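Local coordinates for haemagglutinin I (Physarum polycephalum, PDB 3A5P), which is a lectin that probably binds carbohydrates and agglutinates red blood cells through a minimal recognition domain of legume-lectin fold, at residues A[38-43]-A[84-89]. Residues are numbered along the deposited sequence; the frame is centred on the assembly and turned at random.
Sequences APITFS and GNVSIS
With CG anti to the carbonyl carbon (chi1 -64°), Phe42 carries its ring from strand 40-43 toward Ile88, whose CG1 is likewise anti to the carbonyl carbon (chi1 -53°) and whose CG2 lies anti to the backbone N, presenting both CG2 and, through CG1, CD1 to the ring. The two residues face each other across the interior of a beta sandwich of legume-lectin type: strand 40-43 is the middle strand of the five-stranded antiparallel sheet, and strand 85-89 is an inner strand of the four-stranded sheet. CA atoms of Phe42 and Ile88 stand 10.7 Å apart, those of Ile40 and Val86 10.1 Å, a sheet-to-sheet gap filled by side chains. Alternation along both strands turns Ile40, Phe42, Val86 and Ile88 inward, and all four are buried. CG2 of Ile88 meets the ring edge in plane, 4.0 Å from Phe42 CE1, while Ile88 CD1 comes in beyond the corner, tilted out of that plane, equally far from Phe42 CZ. Contact between these segments is purely apolar. Val58 of strand 54-60 touches Ile40, Phe42 and Ile88, and Leu98 of strand 96-99 touches Ile40, Val86 and Ile88, so neighbouring strands of both sheets join the same hydrophobic core. Two residues back along each strand from Phe42 and Ile88, the layers meet more lightly through single methyl groups, Ile40 CD1 lying 4.3 Å from Val86 CG2.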
ATOM      1  N   ALA A  38      -1.917   7.371   0.618  1.00 16.46           N
ATOM      2  CA  ALA A  38      -2.343   6.036   0.184  1.00 16.54           C
ATOM      3  C   ALA A  38      -1.334   5.442  -0.804  1.00 16.44           C
ATOM      4  O   ALA A  38      -0.829   6.167  -1.682  1.00 16.45           O
ATOM      5  CB  ALA A  38      -3.731   6.099  -0.415  1.00 16.69           C
ATOM      6  N   PRO A  39      -0.999   4.132  -0.651  1.00 17.04           N
ATOM      7  CA  PRO A  39      -0.120   3.492  -1.627  1.00 16.40           C
ATOM      8  C   PRO A  39      -0.723   3.541  -3.030  1.00 16.43           C
ATOM      9  O   PRO A  39      -1.953   3.533  -3.188  1.00 16.52           O
ATOM     10  CB  PRO A  39      -0.020   2.033  -1.138  1.00 17.23           C
ATOM     11  CG  PRO A  39      -0.295   2.121   0.359  1.00 17.89           C
ATOM     12  CD  PRO A  39      -1.364   3.216   0.449  1.00 16.99           C
ATOM     13  N   ILE A  40       0.148   3.652  -4.020  1.00 15.39           N
ATOM     14  CA  ILE A  40      -0.223   3.464  -5.411  1.00 15.88           C
ATOM     15  C   ILE A  40       0.076   2.003  -5.747  1.00 15.77           C
ATOM     16  O   ILE A  40       1.211   1.568  -5.592  1.00 16.52           O
ATOM     17  CB  ILE A  40       0.616   4.386  -6.335  1.00 16.00           C
ATOM     18  CG1 ILE A  40       0.517   5.860  -5.892  1.00 16.26           C
ATOM     19  CG2 ILE A  40       0.269   4.156  -7.850  1.00 14.94           C
ATOM     20  CD1 ILE A  40       1.611   6.713  -6.491  1.00 21.82           C
ATOM     21  N   THR A  41      -0.938   1.253  -6.187  1.00 14.82           N
ATOM     22  CA  THR A  41      -0.768  -0.163  -6.534  1.00 15.27           C
ATOM     23  C   THR A  41      -0.638  -0.340  -8.052  1.00 15.13           C
ATOM     24  O   THR A  41      -1.398   0.248  -8.824  1.00 15.58           O
ATOM     25  CB  THR A  41      -1.958  -1.053  -5.996  1.00 15.04           C
ATOM     26  OG1 THR A  41      -2.070  -0.891  -4.579  1.00 14.91           O
ATOM     27  CG2 THR A  41      -1.734  -2.550  -6.339  1.00 14.94           C
ATOM     28  N   PHE A  42       0.355  -1.120  -8.458  1.00 15.09           N
ATOM     29  CA  PHE A  42       0.553  -1.504  -9.854  1.00 15.57           C
ATOM     30  C   PHE A  42       0.269  -2.995  -9.924  1.00 15.90           C
ATOM     31  O   PHE A  42       0.821  -3.762  -9.147  1.00 15.53           O
ATOM     32  CB  PHE A  42       2.016  -1.270 -10.272  1.00 15.72           C
ATOM     33  CG  PHE A  42       2.438   0.170 -10.248  1.00 15.88           C
ATOM     34  CD1 PHE A  42       2.580   0.880 -11.443  1.00 17.63           C
ATOM     35  CD2 PHE A  42       2.707   0.816  -9.040  1.00 16.39           C
ATOM     36  CE1 PHE A  42       2.970   2.230 -11.430  1.00 19.11           C
ATOM     37  CE2 PHE A  42       3.087   2.165  -9.017  1.00 17.95           C
ATOM     38  CZ  PHE A  42       3.231   2.866 -10.212  1.00 17.98           C
ATOM     39  N   SER A  43      -0.588  -3.412 -10.844  1.00 16.99           N
ATOM     40  CA  SER A  43      -0.942  -4.842 -10.923  1.00 17.33           C
ATOM     41  C   SER A  43      -1.569  -5.188 -12.264  1.00 19.03           C
ATOM     42  O   SER A  43      -1.879  -4.299 -13.065  1.00 19.60           O
ATOM     43  CB  SER A  43      -1.886  -5.237  -9.763  1.00 17.66           C
ATOM     44  OG  SER A  43      -3.192  -4.697  -9.934  1.00 18.16           O
ATOM     45  N   GLY A  84       2.666  16.377  -4.230  1.00 18.19           N
ATOM     46  CA  GLY A  84       2.049  15.056  -4.412  1.00 18.57           C
ATOM     47  C   GLY A  84       1.801  14.710  -5.877  1.00 18.30           C
ATOM     48  O   GLY A  84       0.928  13.897  -6.188  1.00 18.28           O
ATOM     49  N   ASN A  85       2.576  15.321  -6.775  1.00 16.92           N
ATOM     50  CA  ASN A  85       2.411  15.087  -8.191  1.00 16.97           C
ATOM     51  C   ASN A  85       3.206  13.873  -8.628  1.00 16.78           C
ATOM     52  O   ASN A  85       4.383  13.752  -8.306  1.00 17.27           O
ATOM     53  CB  ASN A  85       2.830  16.309  -9.014  1.00 16.61           C
ATOM     54  CG  ASN A  85       1.852  17.429  -8.894  1.00 17.22           C
ATOM     55  OD1 ASN A  85       0.745  17.354  -9.434  1.00 17.41           O
ATOM     56  ND2 ASN A  85       2.220  18.467  -8.145  1.00 18.39           N
ATOM     57  N   VAL A  86       2.559  13.004  -9.395  1.00 16.36           N
ATOM     58  CA  VAL A  86       3.202  11.791  -9.882  1.00 16.05           C
ATOM     59  C   VAL A  86       2.924  11.667 -11.369  1.00 16.60           C
ATOM     60  O   VAL A  86       1.768  11.715 -11.780  1.00 17.52           O
ATOM     61  CB  VAL A  86       2.682  10.511  -9.164  1.00 16.13           C
ATOM     62  CG1 VAL A  86       3.660   9.331  -9.417  1.00 16.49           C
ATOM     63  CG2 VAL A  86       2.515  10.757  -7.662  1.00 15.80           C
ATOM     64  N   SER A  87       3.983  11.521 -12.158  1.00 16.49           N
ATOM     65  CA  SER A  87       3.861  11.217 -13.574  1.00 17.37           C
ATOM     66  C   SER A  87       4.340   9.791 -13.795  1.00 17.56           C
ATOM     67  O   SER A  87       5.460   9.470 -13.418  1.00 18.57           O
ATOM     68  CB  SER A  87       4.710  12.188 -14.395  1.00 18.36           C
ATOM     69  OG  SER A  87       4.640  11.874 -15.776  1.00 18.61           O
ATOM     70  N   ILE A  88       3.489   8.956 -14.409  1.00 17.36           N
ATOM     71  CA  ILE A  88       3.818   7.543 -14.644  1.00 17.79           C
ATOM     72  C   ILE A  88       3.837   7.228 -16.135  1.00 17.97           C
ATOM     73  O   ILE A  88       2.889   7.536 -16.845  1.00 18.00           O
ATOM     74  CB  ILE A  88       2.832   6.594 -13.917  1.00 17.59           C
ATOM     75  CG1 ILE A  88       2.752   6.974 -12.423  1.00 17.11           C
ATOM     76  CG2 ILE A  88       3.270   5.144 -14.096  1.00 18.32           C
ATOM     77  CD1 ILE A  88       1.628   6.292 -11.646  1.00 17.45           C
ATOM     78  N   SER A  89       4.939   6.647 -16.594  1.00 18.49           N
ATOM     79  CA  SER A  89       5.111   6.373 -18.005  1.00 20.01           C
ATOM     80  C   SER A  89       5.803   5.032 -18.223  1.00 20.07           C
ATOM     81  O   SER A  89       6.625   4.612 -17.405  1.00 20.99           O
ATOM     82  CB  SER A  89       5.930   7.493 -18.655  1.00 20.62           C
ATOM     83  OG  SER A  89       6.123   7.190 -20.032  1.00 24.74           O
TER